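Local coordinates for type IV pilin protein (Neisseria meningitidis, PDB 5V0M), which is a non-core minor pilin of type IV pili, probably carried in the pilus fibre and linked to cell adhesion, at residues T50-K53 with F59-Q62. Numbering follows the deposited sequence.
Sequences TLSK and FTLQ
The carbonyl oxygen of Thr60 faces two successive backbone amides, the signature of a classic beta bulge: Ser52 N lies 2.9 Å from Thr60 O in a bent, weak bond (129° at the hydrogen), and Lys53 N makes a straighter but long and weak one. Thr60 N returns a bond to Lys53 O at 2.9 Å, which closes the bulge. Before it, Thr50 and Gln62 form a hydrogen-bonded antiparallel pair, Gln62 N reaching Thr50 O at 2.8 Å. Within the bulge, the side chain of Ser52 leaves the backbone toward strand 59-65. With chi1 at 55°, its OG is tucked between backbone N and carbonyl carbon, 3.4 Å from Thr60 CG2, and a water joins this hydroxyl to Gln62 OE1, donating to the amide oxygen at 2.6 Å. The other end of that amide, NE2, is held by Asp64. Thr50, Lys53, Thr60 and Gln62 share one face of the sheet; on the other, Leu51 and Leu61 run side by side, their CD2 methyls 3.8 Å apart, and Leu51 CD2 also packs on Phe59 CB. This leucine face, together with the Phe59 side chain, packs on helix 3-30 through Met23 and Leu16, while strand 76-80 continues the sheet beside strand 59-65.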
ATOM      1  N   THR A  50       3.025   2.481   4.699  1.00  6.16           N
ATOM      2  CA  THR A  50       4.270   3.222   4.822  1.00  6.90           C
ATOM      3  C   THR A  50       4.892   3.365   3.445  1.00  8.66           C
ATOM      4  O   THR A  50       4.483   2.715   2.484  1.00  8.75           O
ATOM      5  CB  THR A  50       5.234   2.465   5.735  1.00  8.35           C
ATOM      6  OG1 THR A  50       5.453   1.158   5.191  1.00 10.76           O
ATOM      7  CG2 THR A  50       4.683   2.352   7.149  1.00 13.00           C
ATOM      8  N   LEU A  51       5.866   4.250   3.339  1.00  9.32           N
ATOM      9  CA  LEU A  51       6.732   4.314   2.172  1.00  8.64           C
ATOM     10  C   LEU A  51       7.955   3.481   2.470  1.00 10.36           C
ATOM     11  O   LEU A  51       8.807   3.885   3.268  1.00 13.59           O
ATOM     12  CB  LEU A  51       7.114   5.756   1.890  1.00 10.56           C
ATOM     13  CG  LEU A  51       6.015   6.509   1.155  1.00 11.37           C
ATOM     14  CD1 LEU A  51       6.130   8.020   1.386  1.00 15.58           C
ATOM     15  CD2 LEU A  51       6.074   6.196  -0.345  1.00  9.16           C
ATOM     16  N   SER A  52       8.053   2.327   1.822  1.00 10.33           N
ATOM     17  CA  SER A  52       9.193   1.453   2.028  1.00 11.94           C
ATOM     18  C   SER A  52      10.409   1.923   1.254  1.00 11.68           C
ATOM     19  O   SER A  52      11.540   1.591   1.635  1.00 15.90           O
ATOM     20  CB  SER A  52       8.817   0.028   1.622  1.00 13.83           C
ATOM     21  OG  SER A  52       8.330   0.027   0.291  1.00 14.10           O
ATOM     22  N   LYS A  53      10.200   2.658   0.159  1.00 10.66           N
ATOM     23  CA  LYS A  53      11.277   3.206  -0.651  1.00 13.31           C
ATOM     24  C   LYS A  53      10.856   4.584  -1.124  1.00 10.71           C
ATOM     25  O   LYS A  53       9.734   4.760  -1.597  1.00 10.25           O
ATOM     26  CB  LYS A  53      11.536   2.331  -1.875  1.00 12.15           C
ATOM     27  CG  LYS A  53      11.943   0.900  -1.532  1.00 19.40           C
ATOM     28  CD  LYS A  53      12.180   0.037  -2.774  1.00 28.97           C
ATOM     29  CE  LYS A  53      13.327   0.585  -3.619  1.00 47.38           C
ATOM     30  NZ  LYS A  53      13.804  -0.391  -4.643  1.00 50.16           N
ATOM     31  N   PHE A  59       8.954   5.835  -5.920  1.00 11.27           N
ATOM     32  CA  PHE A  59       8.581   5.431  -4.573  1.00  7.30           C
ATOM     33  C   PHE A  59       7.948   4.047  -4.599  1.00  8.60           C
ATOM     34  O   PHE A  59       7.475   3.575  -5.629  1.00  9.09           O
ATOM     35  CB  PHE A  59       7.610   6.411  -3.911  1.00  6.89           C
ATOM     36  CG  PHE A  59       6.278   6.473  -4.583  1.00  6.83           C
ATOM     37  CD1 PHE A  59       5.976   7.500  -5.458  1.00 10.13           C
ATOM     38  CD2 PHE A  59       5.312   5.491  -4.369  1.00  7.63           C
ATOM     39  CE1 PHE A  59       4.743   7.560  -6.087  1.00 12.01           C
ATOM     40  CE2 PHE A  59       4.081   5.553  -5.013  1.00 11.02           C
ATOM     41  CZ  PHE A  59       3.801   6.588  -5.864  1.00 11.25           C
ATOM     42  N   THR A  60       7.949   3.406  -3.437  1.00  7.96           N
ATOM     43  CA  THR A  60       7.176   2.189  -3.206  1.00  7.41           C
ATOM     44  C   THR A  60       6.409   2.368  -1.910  1.00  7.67           C
ATOM     45  O   THR A  60       7.006   2.667  -0.860  1.00  9.12           O
ATOM     46  CB  THR A  60       8.054   0.946  -3.127  1.00  9.19           C
ATOM     47  OG1 THR A  60       8.767   0.784  -4.355  1.00 11.67           O
ATOM     48  CG2 THR A  60       7.204  -0.297  -2.901  1.00  8.20           C
ATOM     49  N   LEU A  61       5.097   2.211  -1.999  1.00  7.72           N
ATOM     50  CA  LEU A  61       4.216   2.125  -0.850  1.00  6.50           C
ATOM     51  C   LEU A  61       4.096   0.683  -0.418  1.00  8.13           C
ATOM     52  O   LEU A  61       4.054  -0.227  -1.252  1.00  7.64           O
ATOM     53  CB  LEU A  61       2.834   2.611  -1.260  1.00  8.31           C
ATOM     54  CG  LEU A  61       2.745   4.107  -1.494  1.00  9.54           C
ATOM     55  CD1 LEU A  61       1.617   4.479  -2.444  1.00  9.85           C
ATOM     56  CD2 LEU A  61       2.587   4.797  -0.150  1.00  9.20           C
ATOM     57  N   GLN A  62       3.993   0.466   0.890  1.00  6.48           N
ATOM     58  CA  GLN A  62       3.810  -0.872   1.435  1.00  5.87           C
ATOM     59  C   GLN A  62       2.708  -0.891   2.475  1.00  7.79           C
ATOM     60  O   GLN A  62       2.676  -0.044   3.375  1.00  7.63           O
ATOM     61  CB  GLN A  62       5.111  -1.360   2.071  1.00  6.71           C
ATOM     62  CG  GLN A  62       5.075  -2.779   2.648  1.00  8.78           C
ATOM     63  CD  GLN A  62       6.460  -3.288   2.991  1.00 12.87           C
ATOM     64  OE1 GLN A  62       7.340  -3.391   2.125  1.00 16.31           O
ATOM     65  NE2 GLN A  62       6.677  -3.584   4.258  1.00 15.89           N
TER
HETATM   66  O   HOH W   1       8.387  -2.746  -0.110  1.00 20.51           O